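PDB 4JJA: conserved hypothetical exported protein from Bacteroides fragilis, which is of unknown function but probably acts as an exo-beta-N-acetylmuramidase that trims peptidoglycan. Local coordinates for residues G36-L40 / L41-L45; N220-N223 / M224-Y228; G177-A180 / L181-G185; I302-D305 / Y306-D309. One frame throughout, in Å; residues are numbered along the deposited sequence.

Contact 1 (G36-L40 / L41-L45)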
ATOM      1  N   GLY A  36      14.268   9.863  12.494  1.00 17.92           N
ATOM      2  CA  GLY A  36      15.283   9.244  13.293  1.00 15.70           C
ATOM      3  C   GLY A  36      14.713   8.120  14.177  1.00 14.89           C
ATOM      4  O   GLY A  36      13.899   7.340  13.687  1.00 15.92           O
ATOM      5  N   ASN A  37      15.150   7.977  15.442  1.00 15.67           N
ATOM      6  CA  ASN A  37      14.682   6.842  16.274  1.00 15.83           C
ATOM      7  C   ASN A  37      13.525   7.197  17.183  1.00 16.64           C
ATOM      8  O   ASN A  37      13.266   6.498  18.169  1.00 17.64           O
ATOM      9  CB  ASN A  37      15.841   6.207  17.089  1.00 16.90           C
ATOM     10  CG  ASN A  37      16.330   7.093  18.211  1.00 16.76           C
ATOM     11  OD1 ASN A  37      15.999   8.285  18.258  1.00 18.99           O
ATOM     12  ND2 ASN A  37      17.090   6.516  19.139  1.00 18.73           N
ATOM     13  N   LYS A  38      12.802   8.273  16.810  1.00 16.99           N
ATOM     14  CA  LYS A  38      11.609   8.717  17.520  1.00 17.47           C
ATOM     15  C   LYS A  38      10.403   8.586  16.617  1.00 15.64           C
ATOM     16  O   LYS A  38      10.435   8.932  15.454  1.00 18.55           O
ATOM     17  CB  LYS A  38      11.799  10.195  17.942  1.00 18.28           C
ATOM     18  CG  LYS A  38      12.898  10.411  18.957  1.00 22.72           C
ATOM     19  CD  LYS A  38      13.138  11.897  19.303  1.00 27.38           C
ATOM     20  CE  LYS A  38      14.163  12.081  20.432  1.00 31.57           C
ATOM     21  NZ  LYS A  38      13.872  11.193  21.599  1.00 36.13           N
ATOM     22  N   HIS A  39       9.289   8.094  17.162  1.00 17.15           N
ATOM     23  CA  HIS A  39       8.054   8.178  16.451  1.00 16.51           C
ATOM     24  C   HIS A  39       7.612   9.671  16.442  1.00 16.98           C
ATOM     25  O   HIS A  39       7.947  10.463  17.351  1.00 17.80           O
ATOM     26  CB  HIS A  39       6.994   7.312  17.074  1.00 16.52           C
ATOM     27  CG  HIS A  39       5.841   7.104  16.156  1.00 15.94           C
ATOM     28  ND1 HIS A  39       4.749   7.940  16.135  1.00 18.26           N
ATOM     29  CD2 HIS A  39       5.640   6.169  15.177  1.00 15.86           C
ATOM     30  CE1 HIS A  39       3.919   7.524  15.192  1.00 16.94           C
ATOM     31  NE2 HIS A  39       4.414   6.426  14.626  1.00 17.99           N
ATOM     32  N   LEU A  40       6.898  10.084  15.405  1.00 17.04           N
ATOM     33  CA  LEU A  40       6.263  11.421  15.395  1.00 17.81           C
ATOM     34  C   LEU A  40       5.615  11.662  16.762  1.00 18.17           C
ATOM     35  O   LEU A  40       5.663  12.772  17.299  1.00 17.16           O
ATOM     36  CB  LEU A  40       5.172  11.461  14.325  1.00 18.39           C
ATOM     37  CG  LEU A  40       4.273  12.690  14.307  1.00 18.41           C
ATOM     38  CD1 LEU A  40       5.171  13.886  13.888  1.00 21.48           C
ATOM     39  CD2 LEU A  40       3.005  12.484  13.363  1.00 17.99           C
ATOM     40  N   LEU A  41       4.992  10.646  17.331  1.00 18.24           N
ATOM     41  CA  LEU A  41       4.354  10.746  18.643  1.00 19.13           C
ATOM     42  C   LEU A  41       5.346  11.306  19.691  1.00 18.77           C
ATOM     43  O   LEU A  41       5.006  12.172  20.469  1.00 18.02           O
ATOM     44  CB  LEU A  41       3.839   9.361  19.061  1.00 20.10           C
ATOM     45  CG  LEU A  41       3.361   9.280  20.512  1.00 22.33           C
ATOM     46  CD1 LEU A  41       2.163  10.142  20.736  1.00 22.31           C
ATOM     47  CD2 LEU A  41       3.090   7.828  20.880  1.00 25.74           C
ATOM     48  N   ASP A  42       6.556  10.781  19.689  1.00 17.83           N
ATOM     49  CA  ASP A  42       7.592  11.195  20.666  1.00 18.70           C
ATOM     50  C   ASP A  42       8.051  12.614  20.404  1.00 17.89           C
ATOM     51  O   ASP A  42       8.211  13.422  21.338  1.00 19.33           O
ATOM     52  CB  ASP A  42       8.781  10.260  20.593  1.00 19.67           C
ATOM     53  CG  ASP A  42       8.397   8.814  20.918  1.00 21.09           C
ATOM     54  OD1 ASP A  42       7.726   8.528  21.946  1.00 22.05           O
ATOM     55  OD2 ASP A  42       8.662   7.935  20.072  1.00 24.49           O
ATOM     56  N   ILE A  43       8.235  12.969  19.148  1.00 17.13           N
ATOM     57  CA  ILE A  43       8.679  14.301  18.784  1.00 17.70           C
ATOM     58  C   ILE A  43       7.629  15.328  19.229  1.00 15.66           C
ATOM     59  O   ILE A  43       7.961  16.390  19.806  1.00 15.29           O
ATOM     60  CB  ILE A  43       8.903  14.399  17.299  1.00 18.09           C
ATOM     61  CG1 ILE A  43      10.124  13.543  16.927  1.00 19.93           C
ATOM     62  CG2 ILE A  43       9.111  15.829  16.830  1.00 20.99           C
ATOM     63  CD1 ILE A  43      10.182  13.163  15.468  1.00 22.85           C
ATOM     64  N   LEU A  44       6.361  15.023  18.999  1.00 14.51           N
ATOM     65  CA  LEU A  44       5.318  15.945  19.362  1.00 13.43           C
ATOM     66  C   LEU A  44       5.213  16.101  20.876  1.00 14.62           C
ATOM     67  O   LEU A  44       5.127  17.209  21.374  1.00 14.30           O
ATOM     68  CB  LEU A  44       3.976  15.525  18.785  1.00 13.50           C
ATOM     69  CG  LEU A  44       3.891  15.562  17.265  1.00 13.20           C
ATOM     70  CD1 LEU A  44       2.487  15.113  16.817  1.00 17.35           C
ATOM     71  CD2 LEU A  44       4.191  16.945  16.718  1.00 16.40           C
ATOM     72  N   LEU A  45       5.271  14.997  21.604  1.00 16.18           N
ATOM     73  CA  LEU A  45       5.225  15.107  23.079  1.00 16.84           C
ATOM     74  C   LEU A  45       6.422  15.851  23.645  1.00 17.53           C
ATOM     75  O   LEU A  45       6.281  16.672  24.578  1.00 17.87           O
ATOM     76  CB  LEU A  45       5.091  13.719  23.704  1.00 17.84           C
ATOM     77  CG  LEU A  45       3.756  12.975  23.501  1.00 17.44           C
ATOM     78  CD1 LEU A  45       3.876  11.509  23.937  1.00 21.84           C
ATOM     79  CD2 LEU A  45       2.609  13.717  24.159  1.00 19.80           C
TER
HETATM   80  O   HOH W   1      10.889   5.891  19.403  1.00 31.11           O
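His-39 and Asp-42 bond to each other in both directions and form a capping box at the start of helix 40-46. The backbone N of His-39 donates to Asp-42 OD2 at 3.0 Å. It meets that oxygen on the anti side of the carboxylate, 18° out of its plane. The return bond, from Asp-42 N to His-39 O at 2.7 Å, is bent and weak. His-39 O also accepts a straighter bond from Ile-43 N at 3.1 Å, the first full helical turn. The imidazole does a further capping job. With CG anti to the backbone N (chi1 -165°), the ring turns its ND1 edge to the first turn of the helix, and ND1 accepts from Leu-41 N at 3.0 Å with an almost straight N-H. The other ring nitrogen, NE2, bonds to Ser-29 OG, and Phe-61 meets the ring edge-to-face. Asp-42 OD2 has more partners. A water donates to it and to Asn-37 O, and Arg-62 completes a salt bridge with it. His-39 N, the water and Arg-62 all bind this oxygen, which probably favours the charged carboxylate.

Apolar contacts flank the polar cap. Lys-38 CB lies 3.9 Å from Ile-43 CG1. Leu-40 CG meets Leu-44 CD1, one helical turn later in the chain, at 3.9 Å, and Leu-44 N bonds to Leu-40 O. The cap therefore joins the short strand 38-39 directly to its helix. Leu-40 and Leu-44 pack against helix 13-20, and both also reach Ile-27 of the parallel sheet. Leu-41 lies on Ile-27 too, and on Val-51 and Ile-54 of strand 50-56.

Contact 2 (N220-N223 / M224-Y228)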
ATOM      1  N   ASN A 220       7.090  -8.843   5.326  1.00  9.35           N
ATOM      2  CA  ASN A 220       7.418  -9.572   4.091  1.00  9.59           C
ATOM      3  C   ASN A 220       7.648  -8.663   2.884  1.00  9.17           C
ATOM      4  O   ASN A 220       7.732  -9.144   1.774  1.00 10.26           O
ATOM      5  CB  ASN A 220       6.405 -10.712   3.812  1.00 11.20           C
ATOM      6  CG  ASN A 220       6.586 -11.827   4.797  1.00 11.63           C
ATOM      7  OD1 ASN A 220       7.577 -12.525   4.751  1.00 13.38           O
ATOM      8  ND2 ASN A 220       5.682 -11.935   5.754  1.00 13.69           N
ATOM      9  N   LEU A 221       7.826  -7.370   3.132  1.00  9.81           N
ATOM     10  CA  LEU A 221       8.350  -6.423   2.134  1.00  9.97           C
ATOM     11  C   LEU A 221       9.663  -5.877   2.661  1.00 11.23           C
ATOM     12  O   LEU A 221       9.780  -4.705   3.052  1.00 11.86           O
ATOM     13  CB  LEU A 221       7.329  -5.301   1.842  1.00  9.94           C
ATOM     14  CG  LEU A 221       6.058  -5.754   1.137  1.00 10.97           C
ATOM     15  CD1 LEU A 221       5.072  -4.588   1.050  1.00 11.05           C
ATOM     16  CD2 LEU A 221       6.386  -6.297  -0.260  1.00 11.74           C
ATOM     17  N   PRO A 222      10.691  -6.746   2.711  1.00 11.54           N
ATOM     18  CA  PRO A 222      11.855  -6.394   3.505  1.00 12.91           C
ATOM     19  C   PRO A 222      12.795  -5.477   2.788  1.00 12.69           C
ATOM     20  O   PRO A 222      13.677  -4.918   3.475  1.00 16.85           O
ATOM     21  CB  PRO A 222      12.530  -7.737   3.747  1.00 13.24           C
ATOM     22  CG  PRO A 222      12.138  -8.534   2.557  1.00 12.82           C
ATOM     23  CD  PRO A 222      10.700  -8.169   2.332  1.00 11.90           C
ATOM     24  N   ASN A 223      12.718  -5.398   1.468  1.00 12.40           N
ATOM     25  CA  ASN A 223      13.658  -4.653   0.655  1.00 12.07           C
ATOM     26  C   ASN A 223      12.955  -3.990  -0.548  1.00 11.11           C
ATOM     27  O   ASN A 223      11.756  -4.199  -0.781  1.00 10.88           O
ATOM     28  CB  ASN A 223      14.861  -5.521   0.234  1.00 13.52           C
ATOM     29  CG  ASN A 223      14.461  -6.684  -0.651  1.00 12.81           C
ATOM     30  OD1 ASN A 223      13.385  -6.692  -1.194  1.00 15.53           O
ATOM     31  ND2 ASN A 223      15.310  -7.659  -0.772  1.00 14.72           N
HETATM   32  N   MSE A 224      13.712  -3.195  -1.301  1.00 10.58           N
HETATM   33  CA  MSE A 224      13.132  -2.505  -2.402  1.00 10.67           C
HETATM   34  C   MSE A 224      12.802  -3.434  -3.575  1.00 10.38           C
HETATM   35  O   MSE A 224      11.845  -3.176  -4.308  1.00 10.66           O
HETATM   36  CB  MSE A 224      13.967  -1.316  -2.851  1.00 10.28           C
HETATM   37  CG  MSE A 224      14.051  -0.212  -1.779  1.00 12.04           C
HETATM   38 SE   MSE A 224      12.326   0.410  -1.217  0.75  9.36          SE
HETATM   39  CE  MSE A 224      11.711   1.100  -2.903  1.00 13.98           C
ATOM     40  N   LYS A 225      13.527  -4.513  -3.733  1.00 11.72           N
ATOM     41  CA  LYS A 225      13.242  -5.467  -4.761  1.00 11.65           C
ATOM     42  C   LYS A 225      11.820  -6.028  -4.585  1.00  9.17           C
ATOM     43  O   LYS A 225      11.035  -6.112  -5.538  1.00  9.70           O
ATOM     44  CB  LYS A 225      14.259  -6.617  -4.766  1.00 13.41           C
ATOM     45  CG  LYS A 225      14.371  -7.344  -6.064  1.00 15.60           C
ATOM     46  CD  LYS A 225      15.188  -6.530  -7.093  1.00 17.81           C
ATOM     47  CE  LYS A 225      16.678  -6.498  -6.816  1.00 20.12           C
ATOM     48  NZ  LYS A 225      17.241  -5.477  -7.720  1.00 19.44           N
ATOM     49  N   ALA A 226      11.500  -6.392  -3.348  1.00  9.63           N
ATOM     50  CA  ALA A 226      10.177  -6.930  -3.029  1.00  8.66           C
ATOM     51  C   ALA A 226       9.129  -5.858  -3.334  1.00  8.88           C
ATOM     52  O   ALA A 226       8.080  -6.145  -3.872  1.00  8.75           O
ATOM     53  CB  ALA A 226      10.129  -7.320  -1.555  1.00  9.52           C
ATOM     54  N   ILE A 227       9.387  -4.608  -2.954  1.00  7.95           N
ATOM     55  CA  ILE A 227       8.426  -3.491  -3.150  1.00  7.77           C
ATOM     56  C   ILE A 227       8.201  -3.254  -4.629  1.00  8.08           C
ATOM     57  O   ILE A 227       7.090  -2.956  -5.046  1.00  8.00           O
ATOM     58  CB  ILE A 227       8.886  -2.244  -2.368  1.00  8.83           C
ATOM     59  CG1 ILE A 227       8.703  -2.539  -0.869  1.00 10.79           C
ATOM     60  CG2 ILE A 227       8.106  -0.971  -2.816  1.00 11.43           C
ATOM     61  CD1 ILE A 227       9.307  -1.570   0.053  1.00 13.81           C
ATOM     62  N   TYR A 228       9.252  -3.323  -5.430  1.00  8.13           N
ATOM     63  CA  TYR A 228       9.088  -3.125  -6.851  1.00  8.11           C
ATOM     64  C   TYR A 228       8.410  -4.275  -7.574  1.00  7.08           C
ATOM     65  O   TYR A 228       7.709  -4.075  -8.559  1.00  8.36           O
ATOM     66  CB  TYR A 228      10.420  -2.798  -7.524  1.00  9.35           C
ATOM     67  CG  TYR A 228      11.066  -1.503  -7.055  1.00  8.54           C
ATOM     68  CD1 TYR A 228      10.320  -0.321  -6.920  1.00  8.99           C
ATOM     69  CD2 TYR A 228      12.418  -1.412  -6.856  1.00  8.81           C
ATOM     70  CE1 TYR A 228      10.891   0.878  -6.543  1.00  8.63           C
ATOM     71  CE2 TYR A 228      13.024  -0.209  -6.483  1.00  8.88           C
ATOM     72  CZ  TYR A 228      12.288   0.940  -6.320  1.00  9.38           C
ATOM     73  OH  TYR A 228      12.888   2.116  -5.962  1.00 10.29           O
TER
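The N-terminus of helix 224-233 is capped here by Asn-223, the last residue of the loop that leads into it. Its side-chain oxygen OD1 accepts from Ala-226 N at 2.9 Å, three residues on. The N-H points at the oxygen with an angle of 162°, and the donor is tilted 22° from the plane of the amide. The side-chain torsion sets this up. CG stands between the backbone N and the carbonyl carbon (chi1 64°), which turns OD1 back over the first helical turn. The same oxygen touches Ala-226 CB at 3.3 Å and also lies against Lys-225 CB. The other end of the amide is held as well, because ND2 bonds to Gln-252 OE1. With both ends engaged, the rotation of the amide is fixed.

This is a classical asparagine N-cap, in which a side chain accepts from a backbone N-H of the first turn. The main chain of Asn-223 then starts the regular pattern, with Ile-227 N donating to Asn-223 O at 3.2 Å. Ile-227 CG1 rests 3.5 Å from that same carbonyl oxygen.

The loop before the cap folds back over the helix. Leu-221 CB meets Ile-227 CG1 at 4.1 Å, and its CD2 comes to 4.1 Å from Ala-226 CB. Pro-222 adds CD at 4.0 Å from the same methyl group, so the small alanine side chain sits among three loop residues. Lys-225 leads away from the loop, and its NZ bonds to Leu-292 O and forms a salt bridge with Asp-294.

Contact 3 (G177-A180 / L181-G185)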
ATOM      1  N   GLY A 177      -1.263  11.776   0.483  1.00  7.96           N
ATOM      2  CA  GLY A 177      -1.797  13.116   0.441  1.00  8.26           C
ATOM      3  C   GLY A 177      -2.544  13.402  -0.837  1.00  8.21           C
ATOM      4  O   GLY A 177      -3.619  13.975  -0.835  1.00  8.55           O
ATOM      5  N   GLU A 178      -1.945  13.036  -1.961  1.00  8.10           N
ATOM      6  CA  GLU A 178      -2.627  13.209  -3.249  1.00  8.02           C
ATOM      7  C   GLU A 178      -3.917  12.438  -3.296  1.00  8.29           C
ATOM      8  O   GLU A 178      -4.942  12.938  -3.765  1.00  8.94           O
ATOM      9  CB  GLU A 178      -1.683  12.780  -4.370  1.00  7.77           C
ATOM     10  CG  GLU A 178      -0.407  13.653  -4.537  1.00  9.30           C
ATOM     11  CD  GLU A 178       0.562  13.144  -5.577  1.00  9.77           C
ATOM     12  OE1 GLU A 178       0.750  11.900  -5.656  1.00 10.76           O
ATOM     13  OE2 GLU A 178       1.133  13.974  -6.347  1.00  9.57           O
ATOM     14  N   LEU A 179      -3.870  11.176  -2.867  1.00  8.41           N
ATOM     15  CA  LEU A 179      -5.031  10.334  -2.876  1.00  9.28           C
ATOM     16  C   LEU A 179      -6.127  10.907  -2.000  1.00  8.26           C
ATOM     17  O   LEU A 179      -7.297  10.864  -2.371  1.00  9.13           O
ATOM     18  CB  LEU A 179      -4.660   8.906  -2.460  1.00 10.22           C
ATOM     19  CG  LEU A 179      -5.735   7.866  -2.580  1.00 11.39           C
ATOM     20  CD1 LEU A 179      -6.297   7.784  -4.017  1.00 12.29           C
ATOM     21  CD2 LEU A 179      -5.175   6.495  -2.176  1.00 12.17           C
ATOM     22  N   ALA A 180      -5.784  11.451  -0.836  1.00  8.68           N
ATOM     23  CA  ALA A 180      -6.781  12.057   0.040  1.00  8.54           C
ATOM     24  C   ALA A 180      -7.490  13.180  -0.681  1.00  9.30           C
ATOM     25  O   ALA A 180      -8.738  13.319  -0.576  1.00  9.93           O
ATOM     26  CB  ALA A 180      -6.162  12.555   1.315  1.00 10.08           C
ATOM     27  N   LEU A 181      -6.733  14.029  -1.368  1.00  9.01           N
ATOM     28  CA  LEU A 181      -7.335  15.116  -2.116  1.00  9.28           C
ATOM     29  C   LEU A 181      -8.304  14.607  -3.179  1.00  8.68           C
ATOM     30  O   LEU A 181      -9.381  15.198  -3.406  1.00  9.97           O
ATOM     31  CB  LEU A 181      -6.252  16.028  -2.715  1.00 10.36           C
ATOM     32  CG  LEU A 181      -5.329  16.748  -1.711  1.00 11.15           C
ATOM     33  CD1 LEU A 181      -4.218  17.536  -2.410  1.00 13.53           C
ATOM     34  CD2 LEU A 181      -6.127  17.656  -0.746  1.00 14.15           C
HETATM   35  N   MSE A 182      -7.924  13.531  -3.856  1.00  8.92           N
HETATM   36  CA  MSE A 182      -8.790  12.916  -4.858  1.00  9.04           C
HETATM   37  C   MSE A 182     -10.035  12.323  -4.257  1.00  9.96           C
HETATM   38  O   MSE A 182     -11.126  12.466  -4.822  1.00 10.77           O
HETATM   39  CB  MSE A 182      -8.022  11.891  -5.684  1.00  9.23           C
HETATM   40  CG  MSE A 182      -8.833  11.296  -6.803  1.00 10.04           C
HETATM   41 SE   MSE A 182      -7.645  10.270  -7.982  0.75  7.30          SE
HETATM   42  CE  MSE A 182      -8.787  10.334  -9.573  1.00 12.65           C
ATOM     43  N   VAL A 183      -9.931  11.648  -3.118  1.00  9.19           N
ATOM     44  CA  VAL A 183     -11.100  11.120  -2.435  1.00 10.00           C
ATOM     45  C   VAL A 183     -12.107  12.228  -2.137  1.00 10.70           C
ATOM     46  O   VAL A 183     -13.301  12.033  -2.357  1.00 11.94           O
ATOM     47  CB  VAL A 183     -10.640  10.420  -1.128  1.00  9.74           C
ATOM     48  CG1 VAL A 183     -11.791  10.193  -0.168  1.00 11.93           C
ATOM     49  CG2 VAL A 183      -9.882   9.129  -1.473  1.00 10.19           C
ATOM     50  N   ASN A 184     -11.634  13.389  -1.713  1.00 10.48           N
ATOM     51  CA  ASN A 184     -12.523  14.518  -1.500  1.00 12.02           C
ATOM     52  C   ASN A 184     -13.119  14.944  -2.818  1.00 11.75           C
ATOM     53  O   ASN A 184     -14.351  15.047  -2.906  1.00 13.48           O
ATOM     54  CB  ASN A 184     -11.799  15.676  -0.820  1.00 12.49           C
ATOM     55  CG  ASN A 184     -11.813  15.596   0.695  1.00 14.75           C
ATOM     56  OD1 ASN A 184     -12.634  14.922   1.331  1.00 14.47           O
ATOM     57  ND2 ASN A 184     -10.879  16.329   1.292  1.00 16.02           N
ATOM     58  N   GLY A 185     -12.275  15.283  -3.797  1.00 11.52           N
ATOM     59  CA  GLY A 185     -12.764  15.939  -5.011  1.00 12.76           C
ATOM     60  C   GLY A 185     -13.667  15.085  -5.861  1.00 12.63           C
ATOM     61  O   GLY A 185     -14.562  15.617  -6.522  1.00 15.16           O
TER
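Leu-179 and Val-183 meet one turn apart on helix 176-185, and their backbones are bonded. Val-183 N donates to Leu-179 O at 2.8 Å. Val-183 CG2 lies beside the backbone N, anti to the carbonyl carbon, a position that brings it to 3.2 Å from Leu-179 O. The side chains meet more loosely, with Leu-179 CG 4.5 Å from Val-183 CG2. Three more bonds continue the alpha-helical ladder: Leu-181 N to Gly-177 O, Met-182 N to Glu-178 O at 3.0 Å, and Asn-184 N to Ala-180 O at 3.1 Å. Leu-181 CG covers the Gly-177 carbonyl oxygen at 3.4 Å.

Neighbours hold this helix on several sides. Leu-179, Ala-180 and Val-183 touch helix 119-132, while the selenomethionine at Met-182, extended beyond CG, reaches helix 352-362. Glu-178 turns its carboxylate to other partners: OE2 bonds to His-207 and to the backbone of Leu-367, and OE1 to Thr-175 N. At the far end, Asn-184 ND2 bonds to Cys-195 O.

The chemistry is divided accordingly. Backbone bonds carry the contact, and Leu-181 and Val-183 lie against the carbonyl oxygens of Gly-177 and Leu-179. The buried carboxylate of Glu-178 is held by partners outside the two segments.

Contact 4 (I302-D305 / Y306-D309)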
ATOM      1  N   ILE A 302       3.594  -3.704 -14.172  1.00  9.74           N
ATOM      2  CA  ILE A 302       2.885  -4.959 -13.892  1.00  9.04           C
ATOM      3  C   ILE A 302       3.208  -5.937 -15.014  1.00  9.86           C
ATOM      4  O   ILE A 302       2.959  -5.655 -16.175  1.00 11.47           O
ATOM      5  CB  ILE A 302       1.396  -4.747 -13.761  1.00  8.76           C
ATOM      6  CG1 ILE A 302       1.071  -3.856 -12.555  1.00  9.61           C
ATOM      7  CG2 ILE A 302       0.632  -6.096 -13.676  1.00 10.86           C
ATOM      8  CD1 ILE A 302      -0.397  -3.422 -12.472  1.00 11.39           C
ATOM      9  N   ASN A 303       3.774  -7.056 -14.646  1.00  9.22           N
ATOM     10  CA  ASN A 303       4.279  -8.050 -15.562  1.00  9.68           C
ATOM     11  C   ASN A 303       3.522  -9.349 -15.327  1.00  9.02           C
ATOM     12  O   ASN A 303       3.785 -10.029 -14.315  1.00 10.30           O
ATOM     13  CB  ASN A 303       5.763  -8.235 -15.335  1.00 11.06           C
ATOM     14  CG  ASN A 303       6.378  -9.169 -16.336  1.00 10.68           C
ATOM     15  OD1 ASN A 303       5.672  -9.766 -17.146  1.00 11.74           O
ATOM     16  ND2 ASN A 303       7.718  -9.326 -16.276  1.00 13.71           N
ATOM     17  N   LEU A 304       2.611  -9.691 -16.247  1.00  9.31           N
ATOM     18  CA  LEU A 304       1.823 -10.917 -16.170  1.00  8.82           C
ATOM     19  C   LEU A 304       2.565 -12.161 -16.590  1.00  9.08           C
ATOM     20  O   LEU A 304       2.010 -13.249 -16.519  1.00  9.34           O
ATOM     21  CB  LEU A 304       0.516 -10.779 -16.947  1.00 10.14           C
ATOM     22  CG  LEU A 304      -0.434  -9.693 -16.535  1.00 10.43           C
ATOM     23  CD1 LEU A 304      -1.593  -9.594 -17.509  1.00 13.56           C
ATOM     24  CD2 LEU A 304      -0.925  -9.900 -15.073  1.00 11.85           C
ATOM     25  N   ASP A 305       3.821 -12.031 -17.005  1.00  9.06           N
ATOM     26  CA  ASP A 305       4.588 -13.203 -17.421  1.00  9.97           C
ATOM     27  C   ASP A 305       4.592 -14.291 -16.368  1.00  9.21           C
ATOM     28  O   ASP A 305       4.580 -15.491 -16.695  1.00  9.71           O
ATOM     29  CB  ASP A 305       6.062 -12.846 -17.757  1.00 10.46           C
ATOM     30  CG  ASP A 305       6.277 -12.156 -19.093  1.00 13.78           C
ATOM     31  OD1 ASP A 305       5.376 -12.116 -19.916  1.00 15.15           O
ATOM     32  OD2 ASP A 305       7.424 -11.674 -19.313  1.00 17.61           O
ATOM     33  N   TYR A 306       4.737 -13.883 -15.096  1.00  8.85           N
ATOM     34  CA  TYR A 306       4.933 -14.851 -14.056  1.00  9.31           C
ATOM     35  C   TYR A 306       3.651 -15.651 -13.819  1.00  8.98           C
ATOM     36  O   TYR A 306       3.665 -16.890 -13.715  1.00  9.14           O
ATOM     37  CB  TYR A 306       5.387 -14.139 -12.763  1.00  9.85           C
ATOM     38  CG  TYR A 306       6.508 -13.142 -12.991  1.00 10.24           C
ATOM     39  CD1 TYR A 306       7.659 -13.512 -13.651  1.00 10.00           C
ATOM     40  CD2 TYR A 306       6.426 -11.848 -12.520  1.00 10.98           C
ATOM     41  CE1 TYR A 306       8.697 -12.584 -13.887  1.00 12.71           C
ATOM     42  CE2 TYR A 306       7.462 -10.920 -12.737  1.00 11.57           C
ATOM     43  CZ  TYR A 306       8.590 -11.301 -13.436  1.00 12.24           C
ATOM     44  OH  TYR A 306       9.619 -10.386 -13.592  1.00 14.66           O
ATOM     45  N   LEU A 307       2.535 -14.949 -13.708  1.00  9.49           N
ATOM     46  CA  LEU A 307       1.267 -15.566 -13.529  0.50  8.80           C
ATOM     47  C   LEU A 307       0.923 -16.555 -14.679  1.00  8.50           C
ATOM     48  O   LEU A 307       0.457 -17.665 -14.456  1.00  9.54           O
ATOM     49  CB  LEU A 307       0.274 -14.413 -13.397  0.50  9.29           C
ATOM     50  CG  LEU A 307      -1.145 -14.786 -13.060  0.50  6.25           C
ATOM     51  CD1 LEU A 307      -1.281 -15.319 -11.644  0.50  8.14           C
ATOM     52  CD2 LEU A 307      -2.045 -13.602 -13.224  0.50  5.29           C
ATOM     53  N   ILE A 308       1.192 -16.097 -15.894  1.00  8.55           N
ATOM     54  CA  ILE A 308       0.895 -16.903 -17.073  1.00  8.99           C
ATOM     55  C   ILE A 308       1.774 -18.140 -17.107  1.00  9.57           C
ATOM     56  O   ILE A 308       1.328 -19.253 -17.428  1.00  9.48           O
ATOM     57  CB  ILE A 308       0.996 -16.016 -18.332  1.00  9.99           C
ATOM     58  CG1 ILE A 308      -0.133 -14.987 -18.335  1.00 10.31           C
ATOM     59  CG2 ILE A 308       1.074 -16.866 -19.640  1.00 12.12           C
ATOM     60  CD1 ILE A 308      -0.037 -13.932 -19.431  1.00 12.39           C
ATOM     61  N   ASP A 309       3.044 -17.968 -16.758  1.00  8.76           N
ATOM     62  CA  ASP A 309       3.953 -19.095 -16.676  1.00  9.69           C
ATOM     63  C   ASP A 309       3.455 -20.169 -15.720  1.00  8.42           C
ATOM     64  O   ASP A 309       3.408 -21.353 -16.069  1.00  9.76           O
ATOM     65  CB  ASP A 309       5.331 -18.573 -16.245  1.00 10.85           C
ATOM     66  CG  ASP A 309       6.376 -19.652 -16.097  1.00 13.39           C
ATOM     67  OD1 ASP A 309       6.541 -20.385 -17.072  1.00 19.45           O
ATOM     68  OD2 ASP A 309       7.061 -19.677 -15.096  1.00 18.75           O
TER
HETATM   69  O   HOH W   2       2.671 -12.093 -12.983  1.00 13.39           O
HETATM   70  O   HOH W   3       9.137  -7.749 -14.159  1.00 14.07           O
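Asn-303 and Tyr-306 cross at about a right angle, with the amide and ring planes 44° apart. Asn-303 ND2 lies obliquely by the ring, 3.6 Å from Tyr-306 CZ. One water links them: it accepts from Asn-303 ND2 and bonds to Tyr-306 OH at 2.7 Å. Tyr-306 CG is anti to its carbonyl carbon (chi1 -48°), which sends the ring back along the incoming loop, where CD2 comes to 3.7 Å from Asn-303 O. That carbonyl oxygen takes a bond from a second water, which in turn accepts from Leu-307 N.

Asn-303 caps the turn into helix 305-314. An extended first torsion (chi1 -175°) carries OD1 forward to accept from Asp-305 N at 2.9 Å. The donor stands above the amide plane, not on a lone pair. Helical bonding begins with Ile-308 N to Leu-304 O at 3.0 Å, then Asp-309 N to Asp-305 O.

The aliphatic side chains cover this first turn. Ile-308 lays CG1 against Leu-304 O at 3.3 Å, and its CD1 reaches Leu-304 CB at 4.1 Å. Both residues also touch Ala-344 of helix 344-350. Asp-309 OD2 bonds to Tyr-254 OH and Tyr-262 OH.

Overall arrangement
Contacts 1, 2 and 4 are helix starts, while contact 3 lies within a helix. Contacts 1 and 3 both lie in the N-terminal family region, and their centres are 26 Å apart. Contact 4 belongs to the C-terminal region. It is about 42 Å from contact 1, centre to centre, on the opposite side of the chain's centre. Contacts 2 and 4 approach most closely, about 7 Å between nearest atoms, and Tyr-306 touches Ile-233 on the helix that contact 2 begins. The side chains of Leu-221 in contact 2 and Leu-181 in contact 3 each lie about 4 Å from a bound glycerol, probably from the crystallisation liquor.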